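Local coordinates for protein cellulase (Bacteroides salanitronis, PDB 6WQY) that is a broad-specificity endoglucanase of glycoside hydrolase family 5, subfamily 4, that probably cleaves beta-1,4-glucans such as cellulose, at residues L98-V101 with A102-V105; M152-Q155 with I156-F160; W199-V202 with F203-V207; G212-Q215 with T216-L219. One frame throughout, in Å; residues are numbered along the deposited sequence. Where two conformers were deposited one is given.

Interaction 1. Residues L98-V101 with A102-V105; sequences LNRV and AEVV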
loop_
_atom_site.group_PDB
_atom_site.type_symbol
_atom_site.label_atom_id
_atom_site.label_comp_id
_atom_site.label_asym_id
_atom_site.label_seq_id
_atom_site.Cartn_x
_atom_site.Cartn_y
_atom_site.Cartn_z
ATOM N N LEU A 98 14.106 9.315 10.734
ATOM C CA LEU A 98 14.136 9.575 9.300
ATOM C C LEU A 98 15.317 8.876 8.641
ATOM O O LEU A 98 15.192 8.341 7.531
ATOM C CB LEU A 98 14.148 11.083 9.077
ATOM C CG LEU A 98 14.004 11.610 7.660
ATOM C CD1 LEU A 98 12.773 11.050 6.968
ATOM C CD2 LEU A 98 13.949 13.128 7.685
ATOM N N ASN A 99 16.470 8.849 9.317
ATOM C CA ASN A 99 17.602 8.102 8.798
ATOM C C ASN A 99 17.272 6.622 8.657
ATOM O O ASN A 99 17.681 5.982 7.678
ATOM C CB ASN A 99 18.812 8.289 9.706
ATOM C CG ASN A 99 20.029 7.583 9.164
ATOM O OD1 ASN A 99 20.748 8.122 8.319
ATOM N ND2 ASN A 99 20.273 6.374 9.635
ATOM N N ARG A 100 16.571 6.040 9.633
ATOM C CA ARG A 100 16.208 4.627 9.531
ATOM C C ARG A 100 15.320 4.380 8.311
ATOM O O ARG A 100 15.495 3.391 7.589
ATOM C CB ARG A 100 15.512 4.148 10.802
ATOM C CG ARG A 100 15.019 2.710 10.739
ATOM C CD ARG A 100 16.151 1.732 10.458
ATOM N NE ARG A 100 15.680 0.356 10.378
ATOM C CZ ARG A 100 16.334 -0.617 9.762
ATOM N NH1 ARG A 100 17.485 -0.383 9.149
ATOM N NH2 ARG A 100 15.803 -1.832 9.738
ATOM N N VAL A 101 14.343 5.256 8.079
ATOM C CA VAL A 101 13.523 5.122 6.876
ATOM C C VAL A 101 14.423 5.156 5.640
ATOM O O VAL A 101 14.263 4.357 4.701
ATOM C CB VAL A 101 12.442 6.222 6.841
ATOM C CG1 VAL A 101 11.651 6.156 5.551
ATOM C CG2 VAL A 101 11.507 6.089 8.035
ATOM N N ALA A 102 15.392 6.080 5.625
ATOM C CA ALA A 102 16.327 6.159 4.508
ATOM C C ALA A 102 17.183 4.905 4.375
ATOM O O ALA A 102 17.549 4.528 3.247
ATOM C CB ALA A 102 17.201 7.410 4.648
ATOM N N GLU A 103 17.523 4.248 5.485
ATOM C CA GLU A 103 18.257 2.987 5.393
ATOM C C GLU A 103 17.438 1.941 4.646
ATOM O O GLU A 103 17.952 1.232 3.777
ATOM C CB GLU A 103 18.613 2.465 6.785
ATOM C CG GLU A 103 19.695 3.255 7.475
ATOM C CD GLU A 103 20.018 2.773 8.874
ATOM O OE1 GLU A 103 19.355 1.850 9.396
ATOM O OE2 GLU A 103 20.960 3.347 9.482
ATOM N N VAL A 104 16.165 1.820 4.993
ATOM C CA VAL A 104 15.317 0.801 4.392
ATOM C C VAL A 104 15.046 1.128 2.927
ATOM O O VAL A 104 15.115 0.239 2.071
ATOM C CB VAL A 104 14.039 0.615 5.231
ATOM C CG1 VAL A 104 13.133 -0.428 4.597
ATOM C CG2 VAL A 104 14.402 0.192 6.647
ATOM N N VAL A 105 14.779 2.397 2.608
ATOM C CA VAL A 105 14.706 2.820 1.208
ATOM C C VAL A 105 15.979 2.443 0.468
ATOM O O VAL A 105 15.941 1.966 -0.672
ATOM C CB VAL A 105 14.429 4.334 1.126
ATOM C CG1 VAL A 105 14.650 4.847 -0.285
ATOM C CG2 VAL A 105 13.019 4.643 1.589
#
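Arg100 and Glu103, three residues apart, close a salt bridge along helix 95-110, with Arg100 NH1 2.9 Å from Glu103 OE1. The hydrogen bond is moderately bent, 153° at the hydrogen, and the carboxylate oxygen sits at the guanidinium edge, close to its plane. The two flat groups nevertheless stand almost perpendicular, 82° apart, and one N-H, on NH1, makes the bond. Arg100 starts with CG anti to the backbone N and then bends at chi2 (58°), which swings the guanidinium along the helix and over Val104. There Val104 CG2 lies under the centre of one guanidinium face, 3.8 Å from Arg100 CZ. Glu103 leans back toward the preceding turn, its chain extended beyond CG, and its second oxygen OE2 comes 3.1 Å from Asn99 ND2. Arg100 has further holds: NH2 reaches Glu51 and the carbonyl of Ala59, and NH1 also bonds to Tyr107 OH. On the buried side Val101 CG1 meets Val105 CG2 loosely, at 4.5 Å. Regular backbone bonds such as Val105 N to Val101 O, 2.9 Å, run beneath. This is an i to i+3 salt bridge on an amphipathic helix, within a beta-alpha-beta unit of the TIM barrel.

Interaction 2. Residues M152-Q155 with I156-F160; sequences MWTQ and IANRF
The last turns of helix 139-159, one of the outer helices of the TIM barrel, bring Trp153 and Ile156 together on the side facing the strands. Ile156 lies obliquely across the indole: its CD1 stands over the six-membered ring, 4.2 Å from the centroid and 16° off the normal, a CH-pi contact displaced toward the rim. The other branch, CG2, comes 3.6 Å from Trp153 CZ3. This split follows from chi1 of -63°, which sets Ile156 CG2 anti to the backbone N and turns CG1 back over the previous turn, 3.3 Å from Met152 O. Met152 O also accepts the Ile156 N-H at 2.9 Å. The indole is pinned from outside as well, NE1 bonding to the carbonyl of Ala171 and the ring meeting Phe203 edge-to-face. On the opposite, more polar side Thr154 and Asn158 run side by side, with Thr154 CG2 3.6 Å from Asn158 ND2, while Thr154 OG1 turns back to the carbonyl of Ala150. Gln155 bonds outward to the backbone of Tyr91 and Ile93. The chemistry is therefore divided: dispersion and CH-pi packing hold the buried indole against the isoleucine, and its one polar atom, NE1, is satisfied by a backbone carbonyl.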
loop_
_atom_site.group_PDB
_atom_site.type_symbol
_atom_site.label_atom_id
_atom_site.label_comp_id
_atom_site.label_asym_id
_atom_site.label_seq_id
_atom_site.Cartn_x
_atom_site.Cartn_y
_atom_site.Cartn_z
ATOM N N MET A 152 5.408 17.505 7.542
ATOM C CA MET A 152 6.044 16.195 7.502
ATOM C C MET A 152 6.472 15.842 6.092
ATOM O O MET A 152 7.609 15.420 5.868
ATOM C CB MET A 152 5.106 15.132 8.072
ATOM C CG MET A 152 4.919 15.220 9.584
ATOM S SD MET A 152 3.721 14.033 10.202
ATOM C CE MET A 152 4.545 12.478 9.874
ATOM N N TRP A 153 5.572 15.999 5.119
ATOM C CA TRP A 153 5.907 15.633 3.750
ATOM C C TRP A 153 6.985 16.537 3.174
ATOM O O TRP A 153 7.784 16.071 2.355
ATOM C CB TRP A 153 4.659 15.560 2.868
ATOM C CG TRP A 153 4.005 14.219 2.973
ATOM C CD1 TRP A 153 2.771 13.918 3.487
ATOM C CD2 TRP A 153 4.584 12.971 2.573
ATOM N NE1 TRP A 153 2.554 12.549 3.420
ATOM C CE2 TRP A 153 3.650 11.954 2.852
ATOM C CE3 TRP A 153 5.797 12.616 1.979
ATOM C CZ2 TRP A 153 3.902 10.621 2.591
ATOM C CZ3 TRP A 153 6.042 11.283 1.710
ATOM C CH2 TRP A 153 5.104 10.302 2.029
ATOM N N THR A 154 7.056 17.810 3.583
ATOM C CA THR A 154 8.174 18.652 3.148
ATOM C C THR A 154 9.499 18.059 3.611
ATOM O O THR A 154 10.458 17.947 2.838
ATOM C CB THR A 154 8.000 20.082 3.680
ATOM O OG1 THR A 154 6.833 20.670 3.096
ATOM C CG2 THR A 154 9.198 20.947 3.346
ATOM N N GLN A 155 9.564 17.662 4.885
ATOM C CA GLN A 155 10.792 17.081 5.414
ATOM C C GLN A 155 11.122 15.750 4.750
ATOM O O GLN A 155 12.297 15.473 4.449
ATOM C CB GLN A 155 10.673 16.899 6.921
ATOM C CG GLN A 155 10.683 18.178 7.713
ATOM C CD GLN A 155 10.280 17.921 9.139
ATOM O OE1 GLN A 155 11.094 17.475 9.949
ATOM N NE2 GLN A 155 9.025 18.165 9.448
ATOM N N ILE A 156 10.124 14.891 4.550
ATOM C CA ILE A 156 10.383 13.599 3.915
ATOM C C ILE A 156 10.853 13.808 2.483
ATOM O O ILE A 156 11.854 13.227 2.038
ATOM C CB ILE A 156 9.130 12.711 3.991
ATOM C CG1 ILE A 156 8.769 12.392 5.442
ATOM C CG2 ILE A 156 9.342 11.444 3.182
ATOM C CD1 ILE A 156 7.325 11.906 5.610
ATOM N N ALA A 157 10.154 14.669 1.742
ATOM C CA ALA A 157 10.547 14.940 0.363
ATOM C C ALA A 157 11.954 15.510 0.299
ATOM O O ALA A 157 12.758 15.120 -0.568
ATOM C CB ALA A 157 9.550 15.904 -0.275
ATOM N N ASN A 158 12.293 16.437 1.193
ATOM C CA ASN A 158 13.632 17.019 1.164
ATOM C C ASN A 158 14.693 15.965 1.467
ATOM O O ASN A 158 15.785 15.987 0.895
ATOM C CB ASN A 158 13.716 18.199 2.128
ATOM C CG ASN A 158 13.088 19.466 1.561
ATOM O OD1 ASN A 158 13.000 19.650 0.355
ATOM N ND2 ASN A 158 12.667 20.356 2.452
ATOM N N ARG A 159 14.397 15.038 2.374
ATOM C CA ARG A 159 15.372 14.014 2.748
ATOM C C ARG A 159 15.664 13.060 1.600
ATOM O O ARG A 159 16.746 12.459 1.556
ATOM C CB ARG A 159 14.865 13.234 3.964
ATOM C CG ARG A 159 15.781 12.142 4.471
ATOM C CD ARG A 159 17.108 12.716 4.950
ATOM N NE ARG A 159 17.992 11.711 5.525
ATOM C CZ ARG A 159 18.698 10.840 4.806
ATOM N NH1 ARG A 159 18.625 10.858 3.485
ATOM N NH2 ARG A 159 19.480 9.963 5.404
ATOM N N PHE A 160 14.726 12.905 0.676
ATOM C CA PHE A 160 14.845 11.993 -0.458
ATOM C C PHE A 160 14.933 12.737 -1.784
ATOM O O PHE A 160 14.699 12.147 -2.846
ATOM C CB PHE A 160 13.698 10.983 -0.437
ATOM C CG PHE A 160 13.772 10.057 0.734
ATOM C CD1 PHE A 160 14.798 9.122 0.815
ATOM C CD2 PHE A 160 12.863 10.135 1.769
ATOM C CE1 PHE A 160 14.899 8.273 1.899
ATOM C CE2 PHE A 160 12.963 9.295 2.858
ATOM C CZ PHE A 160 13.980 8.370 2.932
#

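Interaction 3. Residues W199-V202 with F203-V207; sequences WNQV and FVDAV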
loop_
_atom_site.group_PDB
_atom_site.type_symbol
_atom_site.label_atom_id
_atom_site.label_comp_id
_atom_site.label_asym_id
_atom_site.label_seq_id
_atom_site.Cartn_x
_atom_site.Cartn_y
_atom_site.Cartn_z
ATOM N N TRP A 199 -6.847 16.755 1.712
ATOM C CA TRP A 199 -5.577 16.324 2.282
ATOM C C TRP A 199 -4.637 15.798 1.212
ATOM O O TRP A 199 -3.429 16.085 1.234
ATOM C CB TRP A 199 -5.817 15.231 3.318
ATOM C CG TRP A 199 -6.472 15.678 4.591
ATOM C CD1 TRP A 199 -6.821 16.938 4.959
ATOM C CD2 TRP A 199 -6.845 14.823 5.671
ATOM N NE1 TRP A 199 -7.383 16.912 6.225
ATOM C CE2 TRP A 199 -7.416 15.617 6.671
ATOM C CE3 TRP A 199 -6.744 13.448 5.877
ATOM C CZ2 TRP A 199 -7.886 15.077 7.874
ATOM C CZ3 TRP A 199 -7.211 12.915 7.058
ATOM C CH2 TRP A 199 -7.762 13.726 8.041
ATOM N N ASN A 200 -5.165 15.016 0.265
ATOM C CA ASN A 200 -4.312 14.525 -0.807
ATOM C C ASN A 200 -3.744 15.682 -1.618
ATOM O O ASN A 200 -2.581 15.633 -2.049
ATOM C CB ASN A 200 -5.072 13.549 -1.698
ATOM C CG ASN A 200 -5.204 12.168 -1.076
ATOM O OD1 ASN A 200 -4.386 11.763 -0.241
ATOM N ND2 ASN A 200 -6.221 11.428 -1.506
ATOM N N GLN A 201 -4.547 16.723 -1.842
ATOM C CA GLN A 201 -4.049 17.896 -2.559
ATOM C C GLN A 201 -2.939 18.596 -1.779
ATOM O O GLN A 201 -1.943 19.044 -2.364
ATOM C CB GLN A 201 -5.190 18.873 -2.839
ATOM C CG GLN A 201 -4.780 20.043 -3.726
ATOM C CD GLN A 201 -4.519 19.593 -5.142
ATOM O OE1 GLN A 201 -5.447 19.235 -5.865
ATOM N NE2 GLN A 201 -3.256 19.567 -5.545
ATOM N N VAL A 202 -3.098 18.715 -0.459
ATOM C CA VAL A 202 -2.058 19.310 0.382
ATOM C C VAL A 202 -0.751 18.540 0.257
ATOM O O VAL A 202 0.329 19.137 0.154
ATOM C CB VAL A 202 -2.546 19.391 1.842
ATOM C CG1 VAL A 202 -1.390 19.684 2.789
ATOM C CG2 VAL A 202 -3.645 20.439 1.986
ATOM N N PHE A 203 -0.832 17.209 0.297
ATOM C CA PHE A 203 0.341 16.355 0.118
ATOM C C PHE A 203 1.002 16.592 -1.227
ATOM O O PHE A 203 2.217 16.825 -1.292
ATOM C CB PHE A 203 -0.099 14.890 0.272
ATOM C CG PHE A 203 0.766 13.881 -0.435
ATOM C CD1 PHE A 203 1.996 13.487 0.076
ATOM C CD2 PHE A 203 0.322 13.292 -1.599
ATOM C CE1 PHE A 203 2.762 12.529 -0.577
ATOM C CE2 PHE A 203 1.089 12.337 -2.249
ATOM C CZ PHE A 203 2.303 11.949 -1.721
ATOM N N VAL A 204 0.230 16.538 -2.315
ATOM C CA VAL A 204 0.829 16.742 -3.633
ATOM C C VAL A 204 1.521 18.097 -3.688
ATOM O O VAL A 204 2.683 18.212 -4.106
ATOM C CB VAL A 204 -0.228 16.600 -4.741
ATOM C CG1 VAL A 204 0.352 16.994 -6.098
ATOM C CG2 VAL A 204 -0.786 15.190 -4.802
ATOM N N ASP A 205 0.825 19.148 -3.252
ATOM C CA ASP A 205 1.393 20.488 -3.332
ATOM C C ASP A 205 2.687 20.582 -2.536
ATOM O O ASP A 205 3.657 21.212 -2.976
ATOM C CB ASP A 205 0.388 21.521 -2.818
ATOM C CG ASP A 205 -0.832 21.676 -3.721
ATOM O OD1 ASP A 205 -0.851 21.132 -4.832
ATOM O OD2 ASP A 205 -1.781 22.388 -3.299
ATOM N N ALA A 206 2.714 19.996 -1.342
ATOM C CA ALA A 206 3.895 20.092 -0.498
ATOM C C ALA A 206 5.081 19.369 -1.123
ATOM O O ALA A 206 6.207 19.868 -1.082
ATOM C CB ALA A 206 3.599 19.543 0.899
ATOM N N VAL A 207 4.849 18.185 -1.695
ATOM C CA VAL A 207 5.931 17.452 -2.346
ATOM C C VAL A 207 6.449 18.233 -3.546
ATOM O O VAL A 207 7.660 18.421 -3.712
ATOM C CB VAL A 207 5.463 16.038 -2.740
ATOM C CG1 VAL A 207 6.532 15.343 -3.596
ATOM C CG2 VAL A 207 5.138 15.206 -1.498
#
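Among the side chains, the polar contact comes first: Gln201 NE2 donates to Asp205 OD1 one turn further along helix 191-209, at 3.0 Å. The bond is bent, 142° at the hydrogen, and the nitrogen approaches from above the carboxylate, 43° out of its plane. Gln201 reaches this position by starting with CG anti to the backbone N and then folding at chi2 (70°), which carries the amide along the helix. The Asp205 carboxylate answers by turning back over the preceding turn, where its carbon CG lies 3.2 Å from Gln201 O. The other end of the amide, OE1, accepts from the backbone N of Gln239, so the group is held at both its oxygen and its nitrogen. A leucine at Gln201 would probably leave both Asp205 OD1 and the Gln239 N-H without this partner.

Backbone bonds form the second group. They follow the i to i+4 pattern of a regular alpha-helix from Trp199 O through Val202 O, as where Asp205 N lies 2.9 Å from Gln201 O.

Carbon contacts make up the third. The Phe203 ring turns its edge to Asn200 O, CD2 lying 3.8 Å from that oxygen, and Val204 CG2 packs at 3.3 Å against the same Asn200 O.

Around the helix the faces divide clearly. Trp199 and Val202 lie against helix 139-159, where Trp199 NE1 bonds to Asn142. Phe203 packs on Leu219 and Val221 of strand 219-222, while Asn200 ND2 reaches the carbonyl of Pro222 at the end of that strand.

Interaction 4. Residues G212-Q215 with T216-L219; sequences GNNQ and TRYL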
loop_
_atom_site.group_PDB
_atom_site.type_symbol
_atom_site.label_atom_id
_atom_site.label_comp_id
_atom_site.label_asym_id
_atom_site.label_seq_id
_atom_site.Cartn_x
_atom_site.Cartn_y
_atom_site.Cartn_z
ATOM N N GLY A 212 13.017 19.981 -7.888
ATOM C CA GLY A 212 13.968 18.957 -8.269
ATOM C C GLY A 212 13.267 17.699 -8.710
ATOM O O GLY A 212 12.209 17.735 -9.365
ATOM N N ASN A 213 13.847 16.556 -8.326
ATOM C CA ASN A 213 13.265 15.266 -8.660
ATOM C C ASN A 213 11.852 15.132 -8.115
ATOM O O ASN A 213 11.030 14.410 -8.688
ATOM C CB ASN A 213 14.136 14.141 -8.092
ATOM C CG ASN A 213 15.457 14.001 -8.820
ATOM O OD1 ASN A 213 15.498 13.963 -10.051
ATOM N ND2 ASN A 213 16.546 13.934 -8.062
ATOM N N ASN A 214 11.550 15.801 -7.002
ATOM C CA ASN A 214 10.215 15.695 -6.417
ATOM C C ASN A 214 9.138 16.313 -7.292
ATOM O O ASN A 214 7.960 16.016 -7.083
ATOM C CB ASN A 214 10.222 16.292 -5.013
ATOM C CG ASN A 214 11.031 15.462 -4.045
ATOM O OD1 ASN A 214 11.077 14.232 -4.152
ATOM N ND2 ASN A 214 11.695 16.115 -3.113
ATOM N N GLN A 215 9.505 17.135 -8.280
ATOM C CA GLN A 215 8.513 17.709 -9.183
ATOM C C GLN A 215 7.904 16.667 -10.104
ATOM O O GLN A 215 6.769 16.838 -10.572
ATOM C CB GLN A 215 9.142 18.798 -10.053
ATOM C CG GLN A 215 9.632 19.979 -9.279
ATOM C CD GLN A 215 9.499 21.276 -10.049
ATOM O OE1 GLN A 215 9.527 21.289 -11.281
ATOM N NE2 GLN A 215 9.352 22.376 -9.325
ATOM N N THR A 216 8.641 15.593 -10.395
ATOM C CA THR A 216 8.222 14.599 -11.376
ATOM C C THR A 216 8.135 13.192 -10.793
ATOM O O THR A 216 7.999 12.227 -11.554
ATOM C CB THR A 216 9.157 14.615 -12.598
ATOM O OG1 THR A 216 10.522 14.565 -12.170
ATOM C CG2 THR A 216 8.954 15.883 -13.418
ATOM N N ARG A 217 8.211 13.059 -9.476
ATOM C CA ARG A 217 8.117 11.765 -8.807
ATOM C C ARG A 217 6.692 11.226 -8.891
ATOM O O ARG A 217 5.723 11.978 -8.826
ATOM C CB ARG A 217 8.498 11.948 -7.334
ATOM C CG ARG A 217 8.627 10.648 -6.553
ATOM C CD ARG A 217 9.108 10.849 -5.127
ATOM N NE ARG A 217 10.327 11.629 -5.043
ATOM C CZ ARG A 217 11.529 11.202 -5.415
ATOM N NH1 ARG A 217 11.695 9.971 -5.875
ATOM N NH2 ARG A 217 12.573 12.023 -5.329
ATOM N N TYR A 218 6.558 9.893 -9.021
ATOM C CA TYR A 218 5.241 9.268 -8.926
ATOM C C TYR A 218 4.785 9.264 -7.472
ATOM O O TYR A 218 5.562 8.953 -6.558
ATOM C CB TYR A 218 5.260 7.832 -9.462
ATOM C CG TYR A 218 5.543 7.723 -10.945
ATOM C CD1 TYR A 218 6.826 7.830 -11.428
ATOM C CD2 TYR A 218 4.513 7.528 -11.863
ATOM C CE1 TYR A 218 7.093 7.734 -12.783
ATOM C CE2 TYR A 218 4.769 7.446 -13.218
ATOM C CZ TYR A 218 6.059 7.537 -13.675
ATOM O OH TYR A 218 6.348 7.455 -15.017
ATOM N N LEU A 219 3.523 9.626 -7.265
ATOM C CA LEU A 219 2.930 9.703 -5.943
ATOM C C LEU A 219 1.664 8.858 -5.898
ATOM O O LEU A 219 0.933 8.760 -6.894
ATOM C CB LEU A 219 2.561 11.143 -5.581
ATOM C CG LEU A 219 3.645 12.193 -5.815
ATOM C CD1 LEU A 219 3.108 13.577 -5.472
ATOM C CD2 LEU A 219 4.907 11.901 -5.027
HETATM O O HOH W 1 11.915 16.948 -12.065
HETATM O O HOH W 2 11.528 12.617 -10.626
#
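Arg217 grips Asn214 with two nitrogens of its guanidinium, both on the single oxygen OD1: Arg217 NE and Arg217 NH2 each lie 2.9 Å from Asn214 OD1. The oxygen sits in the guanidinium plane, yet the amide is turned 63° against it. NE arrives in the carbonyl plane of the amide, whereas NH2 comes from above it, 36° out. A bend at chi3 (-53°) in an otherwise extended chain turns the guanidinium side-on to Asn214. Beyond the pair, NH1 and NH2 reach the carbonyls of Gly164, Leu167 and Lys163, and Asn214 ND2 bonds to Thr210 and Ala157. A methionine in place of Arg217 would probably leave Asn214 OD1 without its two donors and the carbonyls of Lys163, Gly164 and Leu167 without their guanidinium partner. Thr216 works through its backbone and through water. Its N bonds to Asn213 O at 3.2 Å, and its OG1 joins two waters: one, 2.8 Å from Thr216 OG1, also donates to Gly212 O; the other accepts from OG1 and donates to Asn213 O at 2.7 Å. Such a turn of helical conformation, tied by an arginine to several carbonyls, forms the alpha-to-beta loop leading into strand 219-222 of the TIM barrel.

In the fold
Interactions 1, 2, 3 and 4 follow one another along the chain within the family 5 domain, around the eight-stranded TIM barrel. Three lie on the outer helices 95-110, 139-159 and 191-209; the fourth is the loop from the last of these into strand 219-222. Centres of 1 and 2, 2 and 3, 2 and 4, and 3 and 4 are each about 12 Å apart, and these pairs touch, whereas 1 and 3 are about 22 Å apart between centres. Interaction 2 is thus the hub: Arg159 and Phe160 meet Ala102, Trp153 meets Phe203, and Ala157 O is 2.9 Å from Asn214 ND2, linking neighbouring beta-alpha units.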